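Local coordinates for protein purine nucleoside phosphorylase YlmD (Geobacillus stearothermophilus, PDB 6T1B) that cleaves purine nucleosides, including adenosine, inosine and S-methyl-5'-thioadenosine, with phosphate to release the free base, and also deaminates adenosine, at residues Pro178-Pro182 against Cys183-Val187; Glu221-Arg224 against Leu225-Leu228; Ser245-Glu248 against Ala249-Ser253. All blocks are in the same frame, centred on the assembly; numbering follows the deposited sequence.

In the fold
All three contacts are local, each between neighbouring pieces of one continuous run of chain, and they follow one another in series without nesting or crossing. Contact 1 comes first, closing the turn that leads from strand 173-176 of a six-stranded mixed sheet to strand 186-187 at the edge of a small antiparallel sheet. Contact 2 is a length of helix 219-229, which follows strand 214-217 and precedes strand 237-239 in the chain; its nearest atoms lie about 7 Å from contact 1. Contact 3 closes a turn in the long loop between strands 237-239 and 264-269. It returns to contact 1, where cysteines of both bind one zinc and thereby tie the two loops together.

Contact 1 (Pro178-Pro182 against Cys183-Val187); sequences PAIGP and CCYTV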
ATOM      1  N   PRO A 178      -3.540  -1.926   6.534  1.00 12.28           N
ATOM      2  CA  PRO A 178      -4.982  -2.206   6.469  1.00 13.77           C
ATOM      3  C   PRO A 178      -5.437  -2.520   5.052  1.00 12.95           C
ATOM      4  O   PRO A 178      -5.062  -1.837   4.098  1.00 14.13           O
ATOM      5  CB  PRO A 178      -5.608  -0.912   6.990  1.00 14.56           C
ATOM      6  CG  PRO A 178      -4.570  -0.345   7.906  1.00 16.53           C
ATOM      7  CD  PRO A 178      -3.261  -0.649   7.218  1.00 15.15           C
ATOM      8  N   ALA A 179      -6.296  -3.525   4.941  1.00 13.03           N
ATOM      9  CA  ALA A 179      -6.750  -4.045   3.660  1.00 13.24           C
ATOM     10  C   ALA A 179      -7.980  -4.881   3.928  1.00 14.60           C
ATOM     11  O   ALA A 179      -8.358  -5.111   5.077  1.00 15.98           O
ATOM     12  CB  ALA A 179      -5.654  -4.866   2.981  1.00 13.79           C
ATOM     13  N   ILE A 180      -8.635  -5.326   2.865  1.00 13.43           N
ATOM     14  CA  ILE A 180      -9.831  -6.125   3.055  1.00 14.72           C
ATOM     15  C   ILE A 180      -9.428  -7.490   3.602  1.00 15.64           C
ATOM     16  O   ILE A 180      -8.460  -8.100   3.144  1.00 18.29           O
ATOM     17  CB  ILE A 180     -10.632  -6.223   1.749  1.00 14.72           C
ATOM     18  CG1 ILE A 180     -12.021  -6.774   2.020  1.00 18.02           C
ATOM     19  CG2 ILE A 180      -9.880  -7.015   0.718  1.00 17.18           C
ATOM     20  CD1 ILE A 180     -12.924  -6.721   0.818  1.00 20.69           C
ATOM     21  N   GLY A 181     -10.177  -7.972   4.582  1.00 19.52           N
ATOM     22  CA  GLY A 181      -9.899  -9.249   5.195  1.00 19.88           C
ATOM     23  C   GLY A 181     -10.734 -10.362   4.604  1.00 21.12           C
ATOM     24  O   GLY A 181     -11.689 -10.137   3.863  1.00 20.58           O
ATOM     25  N   PRO A 182     -10.379 -11.605   4.950  1.00 20.96           N
ATOM     26  CA  PRO A 182     -11.160 -12.751   4.476  1.00 21.11           C
ATOM     27  C   PRO A 182     -12.546 -12.763   5.059  1.00 26.12           C
ATOM     28  O   PRO A 182     -13.433 -13.438   4.518  1.00 32.10           O
ATOM     29  CB  PRO A 182     -10.340 -13.958   4.941  1.00 28.49           C
ATOM     30  CG  PRO A 182      -9.527 -13.446   6.099  1.00 26.32           C
ATOM     31  CD  PRO A 182      -9.247 -11.997   5.802  1.00 22.48           C
ATOM     32  N   CYS A 183     -12.747 -12.046   6.172  1.00 25.22           N
ATOM     33  CA  CYS A 183     -14.083 -11.783   6.692  1.00 34.35           C
ATOM     34  C   CYS A 183     -15.028 -11.241   5.628  1.00 29.62           C
ATOM     35  O   CYS A 183     -16.235 -11.503   5.687  1.00 34.83           O
ATOM     36  CB  CYS A 183     -13.975 -10.765   7.838  1.00 29.80           C
ATOM     37  SG  CYS A 183     -12.688  -9.467   7.629  1.00 27.81           S
ATOM     38  N   CYS A 184     -14.497 -10.480   4.659  1.00 28.50           N
ATOM     39  CA  CYS A 184     -15.310  -9.740   3.707  1.00 30.65           C
ATOM     40  C   CYS A 184     -14.961  -9.972   2.240  1.00 27.23           C
ATOM     41  O   CYS A 184     -15.676  -9.463   1.377  1.00 30.97           O
ATOM     42  CB  CYS A 184     -15.167  -8.223   3.962  1.00 27.64           C
ATOM     43  SG  CYS A 184     -15.637  -7.649   5.622  1.00 29.29           S
ATOM     44  N   TYR A 185     -13.882 -10.682   1.924  1.00 26.67           N
ATOM     45  CA  TYR A 185     -13.412 -10.811   0.548  1.00 21.69           C
ATOM     46  C   TYR A 185     -13.577 -12.257   0.104  1.00 24.13           C
ATOM     47  O   TYR A 185     -12.804 -13.131   0.520  1.00 25.53           O
ATOM     48  CB  TYR A 185     -11.948 -10.391   0.446  1.00 24.21           C
ATOM     49  CG  TYR A 185     -11.415 -10.210  -0.962  1.00 22.14           C
ATOM     50  CD1 TYR A 185     -12.247  -9.893  -2.029  1.00 26.11           C
ATOM     51  CD2 TYR A 185     -10.056 -10.345  -1.215  1.00 21.66           C
ATOM     52  CE1 TYR A 185     -11.730  -9.720  -3.312  1.00 40.85           C
ATOM     53  CE2 TYR A 185      -9.535 -10.170  -2.479  1.00 28.67           C
ATOM     54  CZ  TYR A 185     -10.373  -9.862  -3.523  1.00 34.63           C
ATOM     55  OH  TYR A 185      -9.855  -9.699  -4.790  1.00 33.06           O
ATOM     56  N   THR A 186     -14.571 -12.509  -0.734  1.00 24.92           N
ATOM     57  CA  THR A 186     -14.850 -13.833  -1.274  1.00 24.10           C
ATOM     58  C   THR A 186     -14.566 -13.818  -2.768  1.00 32.80           C
ATOM     59  O   THR A 186     -15.035 -12.927  -3.482  1.00 30.25           O
ATOM     60  CB  THR A 186     -16.305 -14.230  -1.018  1.00 31.92           C
ATOM     61  OG1 THR A 186     -16.534 -14.304   0.399  1.00 34.33           O
ATOM     62  CG2 THR A 186     -16.618 -15.588  -1.651  1.00 29.77           C
ATOM     63  N   VAL A 187     -13.804 -14.806  -3.232  1.00 24.40           N
ATOM     64  CA  VAL A 187     -13.369 -14.902  -4.621  1.00 22.98           C
ATOM     65  C   VAL A 187     -13.679 -16.303  -5.142  1.00 22.74           C
ATOM     66  O   VAL A 187     -14.111 -17.193  -4.400  1.00 25.26           O
ATOM     67  CB  VAL A 187     -11.879 -14.570  -4.796  1.00 22.86           C
ATOM     68  CG1 VAL A 187     -11.587 -13.195  -4.215  1.00 25.13           C
ATOM     69  CG2 VAL A 187     -11.004 -15.650  -4.144  1.00 23.15           C
TER
HETATM   70  O   HOH W   1     -15.647 -13.283   3.153  1.00 41.12           O
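The sulfur of Cys183 lies back over Gly181, with SG 3.7 Å from Gly181 CA. A chi1 of 36° brings it there, placing SG between the backbone N and the carbonyl carbon. Glycine suits this position because a CB would fall about 2.7 Å from that sulfur. Next, Cys184 closes a beta turn: its N donates to Gly181 O at 2.9 Å, from well above the carbonyl plane, and Pro182 and Cys183 occupy the corners with near-helical backbone angles, the first of which (phi -66°) suits the proline ring. The turn places two successive cysteine sulfurs on one zinc, which Cys243 and Cys246 complete as a four-cysteine site, probably structural rather than catalytic. The CB of Cys184 also touches Ile180 CG1 (4.0 Å). Tyr185 N makes a second, weak bond to Gly181 O, while its CB meets Ile180 CD1 at 3.8 Å; the two side chains cross at about a right angle, and Val187 CG1 lies over one face of the tyrosine ring, toward its rim. At Thr186, where the chain enters the edge strand that pairs with 214-217, a water 3.1 Å from OG1 donates a 2.6 Å hydrogen bond to Pro182 O.

Contact 2 (Glu221-Arg224 against Leu225-Leu228); sequences EANR and LQLL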
ATOM      1  N   GLU A 221      -2.094 -12.345   4.203  1.00 15.42           N
ATOM      2  CA  GLU A 221      -1.309 -13.545   4.453  1.00 15.61           C
ATOM      3  C   GLU A 221      -0.674 -14.060   3.173  1.00 14.91           C
ATOM      4  O   GLU A 221       0.440 -14.583   3.201  1.00 17.13           O
ATOM      5  CB  GLU A 221      -2.183 -14.615   5.116  1.00 17.23           C
ATOM      6  CG  GLU A 221      -1.496 -15.952   5.325  1.00 21.18           C
ATOM      7  CD  GLU A 221      -0.439 -15.964   6.436  1.00 22.77           C
ATOM      8  OE1 GLU A 221      -0.083 -14.894   6.980  1.00 24.43           O
ATOM      9  OE2 GLU A 221       0.017 -17.072   6.765  1.00 28.47           O
ATOM     10  N   ALA A 222      -1.364 -13.950   2.044  1.00 14.29           N
ATOM     11  CA  ALA A 222      -0.756 -14.367   0.786  1.00 15.76           C
ATOM     12  C   ALA A 222       0.540 -13.597   0.540  1.00 13.81           C
ATOM     13  O   ALA A 222       1.554 -14.179   0.133  1.00 15.81           O
ATOM     14  CB  ALA A 222      -1.726 -14.153  -0.369  1.00 16.70           C
ATOM     15  N   ASN A 223       0.516 -12.298   0.787  1.00 13.78           N
ATOM     16  CA  ASN A 223       1.709 -11.481   0.582  1.00 13.59           C
ATOM     17  C   ASN A 223       2.769 -11.781   1.629  1.00 13.45           C
ATOM     18  O   ASN A 223       3.954 -11.869   1.301  1.00 14.06           O
ATOM     19  CB  ASN A 223       1.310 -10.018   0.539  1.00 13.36           C
ATOM     20  CG  ASN A 223       0.818  -9.636  -0.821  1.00 12.91           C
ATOM     21  OD1 ASN A 223       1.617  -9.474  -1.739  1.00 14.38           O
ATOM     22  ND2 ASN A 223      -0.497  -9.593  -0.997  1.00 13.86           N
ATOM     23  N   ARG A 224       2.361 -12.036   2.878  1.00 15.10           N
ATOM     24  CA  ARG A 224       3.325 -12.437   3.891  1.00 15.34           C
ATOM     25  C   ARG A 224       4.044 -13.711   3.472  1.00 15.08           C
ATOM     26  O   ARG A 224       5.271 -13.816   3.590  1.00 15.68           O
ATOM     27  CB  ARG A 224       2.630 -12.632   5.238  1.00 14.31           C
ATOM     28  CG  ARG A 224       3.542 -13.131   6.339  1.00 20.87           C
ATOM     29  CD  ARG A 224       2.821 -13.212   7.683  1.00 21.70           C
ATOM     30  NE  ARG A 224       3.631 -13.976   8.611  1.00 23.61           N
ATOM     31  CZ  ARG A 224       3.585 -15.296   8.724  1.00 22.22           C
ATOM     32  NH1 ARG A 224       2.753 -16.017   7.983  1.00 28.00           N
ATOM     33  NH2 ARG A 224       4.390 -15.913   9.579  1.00 28.59           N
ATOM     34  N   LEU A 225       3.294 -14.717   3.008  1.00 16.51           N
ATOM     35  CA  LEU A 225       3.908 -15.984   2.623  1.00 17.70           C
ATOM     36  C   LEU A 225       4.884 -15.788   1.473  1.00 17.08           C
ATOM     37  O   LEU A 225       5.958 -16.399   1.444  1.00 19.50           O
ATOM     38  CB  LEU A 225       2.819 -16.993   2.256  1.00 18.57           C
ATOM     39  CG  LEU A 225       1.934 -17.459   3.413  1.00 19.31           C
ATOM     40  CD1 LEU A 225       0.724 -18.218   2.870  1.00 22.44           C
ATOM     41  CD2 LEU A 225       2.696 -18.324   4.368  1.00 22.05           C
ATOM     42  N   GLN A 226       4.535 -14.917   0.521  1.00 17.57           N
ATOM     43  CA  GLN A 226       5.455 -14.626  -0.573  1.00 18.67           C
ATOM     44  C   GLN A 226       6.727 -13.963  -0.057  1.00 15.57           C
ATOM     45  O   GLN A 226       7.823 -14.285  -0.514  1.00 18.54           O
ATOM     46  CB  GLN A 226       4.802 -13.738  -1.624  1.00 16.77           C
ATOM     47  CG  GLN A 226       3.817 -14.479  -2.513  1.00 16.87           C
ATOM     48  CD  GLN A 226       3.240 -13.586  -3.603  1.00 20.08           C
ATOM     49  OE1 GLN A 226       3.728 -12.491  -3.845  1.00 22.71           O
ATOM     50  NE2 GLN A 226       2.213 -14.078  -4.285  1.00 22.41           N
ATOM     51  N   LEU A 227       6.586 -12.999   0.865  1.00 15.17           N
ATOM     52  CA  LEU A 227       7.759 -12.310   1.395  1.00 14.11           C
ATOM     53  C   LEU A 227       8.670 -13.270   2.134  1.00 16.53           C
ATOM     54  O   LEU A 227       9.897 -13.186   2.012  1.00 17.11           O
ATOM     55  CB  LEU A 227       7.338 -11.181   2.326  1.00 13.65           C
ATOM     56  CG  LEU A 227       6.682 -10.020   1.600  1.00 14.00           C
ATOM     57  CD1 LEU A 227       5.882  -9.168   2.572  1.00 15.41           C
ATOM     58  CD2 LEU A 227       7.697  -9.143   0.892  1.00 17.07           C
ATOM     59  N   LEU A 228       8.086 -14.166   2.929  1.00 15.35           N
ATOM     60  CA  LEU A 228       8.875 -15.187   3.602  1.00 18.85           C
ATOM     61  C   LEU A 228       9.639 -16.019   2.588  1.00 17.49           C
ATOM     62  O   LEU A 228      10.834 -16.271   2.748  1.00 20.88           O
ATOM     63  CB  LEU A 228       7.956 -16.070   4.443  1.00 19.25           C
ATOM     64  CG  LEU A 228       7.370 -15.402   5.676  1.00 20.71           C
ATOM     65  CD1 LEU A 228       6.157 -16.175   6.201  1.00 19.43           C
ATOM     66  CD2 LEU A 228       8.443 -15.267   6.751  1.00 21.12           C
TER
HETATM   67  O   HOH W   2       2.699  -9.982  -4.174  1.00 14.12           O
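Arg224 and Leu228, one helical turn apart, meet where a methyl covers a flat cation: Leu228 CD1 sits over the centre of the guanidinium, 3.7 Å from Arg224 CZ. The long arginine chain, extended from CG to NE, carries the group out to that methyl and to its charged partner. Its NH1 donates to Glu221 OE1 at 3.2 Å, on the syn side but tilted some 24° out of the carboxylate plane, and forms a salt bridge with OE2 as well. Glu221 thus balances the charge through NH1, and Asn234 OD1 accepts from NH2. Glu221 bends at chi2 (72°) to reach it, laying OE2 3.8 Å from Leu225 CD2.

Four regular alpha-helical bonds satisfy the N-H groups of 225-228 and the carbonyls of 221-224, from Leu225 N to Glu221 O (2.9 Å) through Leu228 N to Arg224 O (2.9 Å). On another side of the helix, a water donates to both Asn223 OD1 and Gln226 OE1, at 2.7 Å each, bridging two buried amides. Their nitrogens are also used: Asn223 ND2 binds Leu219 O and Thr149 OG1, and Gln226 NE2 binds Thr149 O. Asn223, Gln226 and Leu227 pack on Ala154 of helix 153-163, Leu227 also reaches Phe131 of strand 127-133, and Arg224, Leu227 and Leu228 press on Ile237 of strand 237-239.

Contact 3 (Ser245-Glu248 against Ala249-Ser253); sequences SCEE and ALFFS
Glu247 and Phe251 run side by side, pointing the same way, and form the close part of this turn. The aliphatic start of the glutamate takes the ring, with Glu247 CB 3.8 Å from Phe251 CD1, and its OE1 reaches Phe251 CE1 at the same separation; carboxylate and ring planes stand 36° apart. The acid, extended beyond CG, also passes Leu250 CD1, while its charge is met by a salt bridge from OE1 to Arg242. Leu250 CB lies over the centre of one face of the phenylalanine ring, 3.7 Å above its plane. Without the ring of Phe251, as with an alanine here, a gap is likely to open between Glu247 CB and Leu250 CB.

The backbone that carries these side chains forms a type I beta turn with Glu248 and Ala249 at its corners. Glu247 O accepts twice, from Leu250 N (3.0 Å), which comes from above the carbonyl plane, and from Phe251 N (3.1 Å), which lies nearly along the C=O axis. Glu247 is also the centre of an inverse gamma turn that starts at Cys246, a ligand of the four-cysteine zinc site, and is closed by a weak bond from Glu248 N to Cys246 O.

The corners are the loose side. Glu248 and Ala249 are exposed, and the Glu248 side chain, extended beyond CG, touches 249-253 only near its base; here the backbone makes the ties, Glu248 O to Lys31 and Ala249 O to His32. At the other end, the buried Ser253 brings OG within 3.6 Å of Ser245 CA; this small hydroxyl fits against the backbone and hydrogen-bonds to Asp125 OD2 and Arg256 N.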
ATOM      1  N   SER A 245     -12.958  -3.067   4.851  1.00 14.67           N
ATOM      2  CA  SER A 245     -14.396  -3.230   4.733  0.72 15.71           C
ATOM      3  C   SER A 245     -15.069  -3.157   6.099  1.00 17.79           C
ATOM      4  O   SER A 245     -16.114  -2.518   6.216  1.00 18.88           O
ATOM      5  CB  SER A 245     -14.762  -4.524   3.994  0.72 15.30           C
ATOM      6  OG  SER A 245     -16.148  -4.820   4.133  0.72 18.48           O
ATOM      7  N   CYS A 246     -14.492  -3.778   7.123  1.00 16.64           N
ATOM      8  CA  CYS A 246     -15.129  -3.845   8.426  1.00 18.15           C
ATOM      9  C   CYS A 246     -15.150  -2.502   9.134  1.00 19.13           C
ATOM     10  O   CYS A 246     -16.128  -2.160   9.791  1.00 20.58           O
ATOM     11  CB  CYS A 246     -14.368  -4.834   9.308  1.00 17.21           C
ATOM     12  SG  CYS A 246     -14.750  -6.591   8.978  1.00 28.65           S
ATOM     13  N   GLU A 247     -14.038  -1.766   9.058  1.00 19.48           N
ATOM     14  CA  GLU A 247     -13.866  -0.522   9.814  1.00 21.80           C
ATOM     15  C   GLU A 247     -14.385   0.639   8.974  1.00 25.25           C
ATOM     16  O   GLU A 247     -13.641   1.502   8.511  1.00 21.31           O
ATOM     17  CB  GLU A 247     -12.409  -0.386  10.250  1.00 22.26           C
ATOM     18  CG  GLU A 247     -12.011  -1.530  11.196  1.00 28.62           C
ATOM     19  CD  GLU A 247     -10.564  -1.544  11.703  1.00 53.81           C
ATOM     20  OE1 GLU A 247      -9.903  -0.484  11.829  1.00 26.80           O
ATOM     21  OE2 GLU A 247     -10.083  -2.660  12.018  1.00 34.67           O
ATOM     22  N   GLU A 248     -15.717   0.635   8.801  1.00 21.75           N
ATOM     23  CA  GLU A 248     -16.376   1.600   7.935  1.00 19.82           C
ATOM     24  C   GLU A 248     -16.243   3.030   8.428  1.00 27.28           C
ATOM     25  O   GLU A 248     -16.404   3.967   7.639  1.00 26.46           O
ATOM     26  CB  GLU A 248     -17.849   1.280   7.738  1.00 25.93           C
ATOM     27  CG  GLU A 248     -18.568   2.345   6.913  1.00 39.90           C
ATOM     28  CD  GLU A 248     -19.933   1.906   6.418  1.00 96.84           C
ATOM     29  OE1 GLU A 248     -20.562   1.067   7.097  1.00 71.23           O
ATOM     30  OE2 GLU A 248     -20.371   2.404   5.348  1.00 51.60           O
ATOM     31  N   ALA A 249     -15.994   3.226   9.723  1.00 23.81           N
ATOM     32  CA  ALA A 249     -15.846   4.589  10.220  1.00 27.10           C
ATOM     33  C   ALA A 249     -14.451   5.141   9.990  1.00 22.61           C
ATOM     34  O   ALA A 249     -14.227   6.335  10.243  1.00 23.38           O
ATOM     35  CB  ALA A 249     -16.143   4.646  11.720  1.00 42.06           C
ATOM     36  N   LEU A 250     -13.519   4.317   9.527  1.00 17.59           N
ATOM     37  CA  LEU A 250     -12.188   4.803   9.232  1.00 17.84           C
ATOM     38  C   LEU A 250     -11.888   4.806   7.747  1.00 15.38           C
ATOM     39  O   LEU A 250     -11.122   5.654   7.298  1.00 13.91           O
ATOM     40  CB  LEU A 250     -11.106   3.945   9.898  1.00 22.60           C
ATOM     41  CG  LEU A 250     -10.829   4.145  11.380  1.00 25.35           C
ATOM     42  CD1 LEU A 250      -9.658   3.260  11.793  1.00 29.57           C
ATOM     43  CD2 LEU A 250     -10.558   5.601  11.675  1.00 27.66           C
ATOM     44  N   PHE A 251     -12.445   3.861   6.966  1.00 12.86           N
ATOM     45  CA  PHE A 251     -11.925   3.572   5.645  1.00 12.01           C
ATOM     46  C   PHE A 251     -12.945   3.544   4.521  1.00 11.70           C
ATOM     47  O   PHE A 251     -14.085   3.101   4.712  1.00 12.40           O
ATOM     48  CB  PHE A 251     -11.214   2.220   5.614  1.00 11.92           C
ATOM     49  CG  PHE A 251     -10.080   2.104   6.593  1.00 13.94           C
ATOM     50  CD1 PHE A 251     -10.097   1.126   7.569  1.00 16.39           C
ATOM     51  CD2 PHE A 251      -8.985   2.937   6.511  1.00 12.53           C
ATOM     52  CE1 PHE A 251      -9.036   0.978   8.461  1.00 17.24           C
ATOM     53  CE2 PHE A 251      -7.926   2.806   7.387  1.00 14.85           C
ATOM     54  CZ  PHE A 251      -7.968   1.815   8.370  1.00 14.45           C
ATOM     55  N   PHE A 252     -12.522   4.050   3.353  1.00 10.42           N
ATOM     56  CA  PHE A 252     -13.180   3.734   2.101  1.00 10.33           C
ATOM     57  C   PHE A 252     -12.941   2.258   1.802  1.00 11.32           C
ATOM     58  O   PHE A 252     -11.880   1.714   2.099  1.00 11.30           O
ATOM     59  CB  PHE A 252     -12.582   4.528   0.946  1.00  9.26           C
ATOM     60  CG  PHE A 252     -12.615   6.021   1.138  1.00  9.07           C
ATOM     61  CD1 PHE A 252     -11.414   6.743   1.256  1.00 12.32           C
ATOM     62  CD2 PHE A 252     -13.804   6.727   1.177  1.00 10.95           C
ATOM     63  CE1 PHE A 252     -11.443   8.130   1.430  1.00 12.11           C
ATOM     64  CE2 PHE A 252     -13.819   8.091   1.351  1.00 11.14           C
ATOM     65  CZ  PHE A 252     -12.622   8.788   1.451  1.00 10.52           C
ATOM     66  N   SER A 253     -13.906   1.623   1.142  1.00  9.82           N
ATOM     67  CA  SER A 253     -13.777   0.230   0.750  1.00 10.30           C
ATOM     68  C   SER A 253     -14.451   0.039  -0.597  1.00  9.49           C
ATOM     69  O   SER A 253     -15.666   0.184  -0.700  1.00 10.93           O
ATOM     70  CB  SER A 253     -14.419  -0.703   1.781  1.00 11.76           C
ATOM     71  OG  SER A 253     -14.493  -2.029   1.305  1.00 11.98           O
TER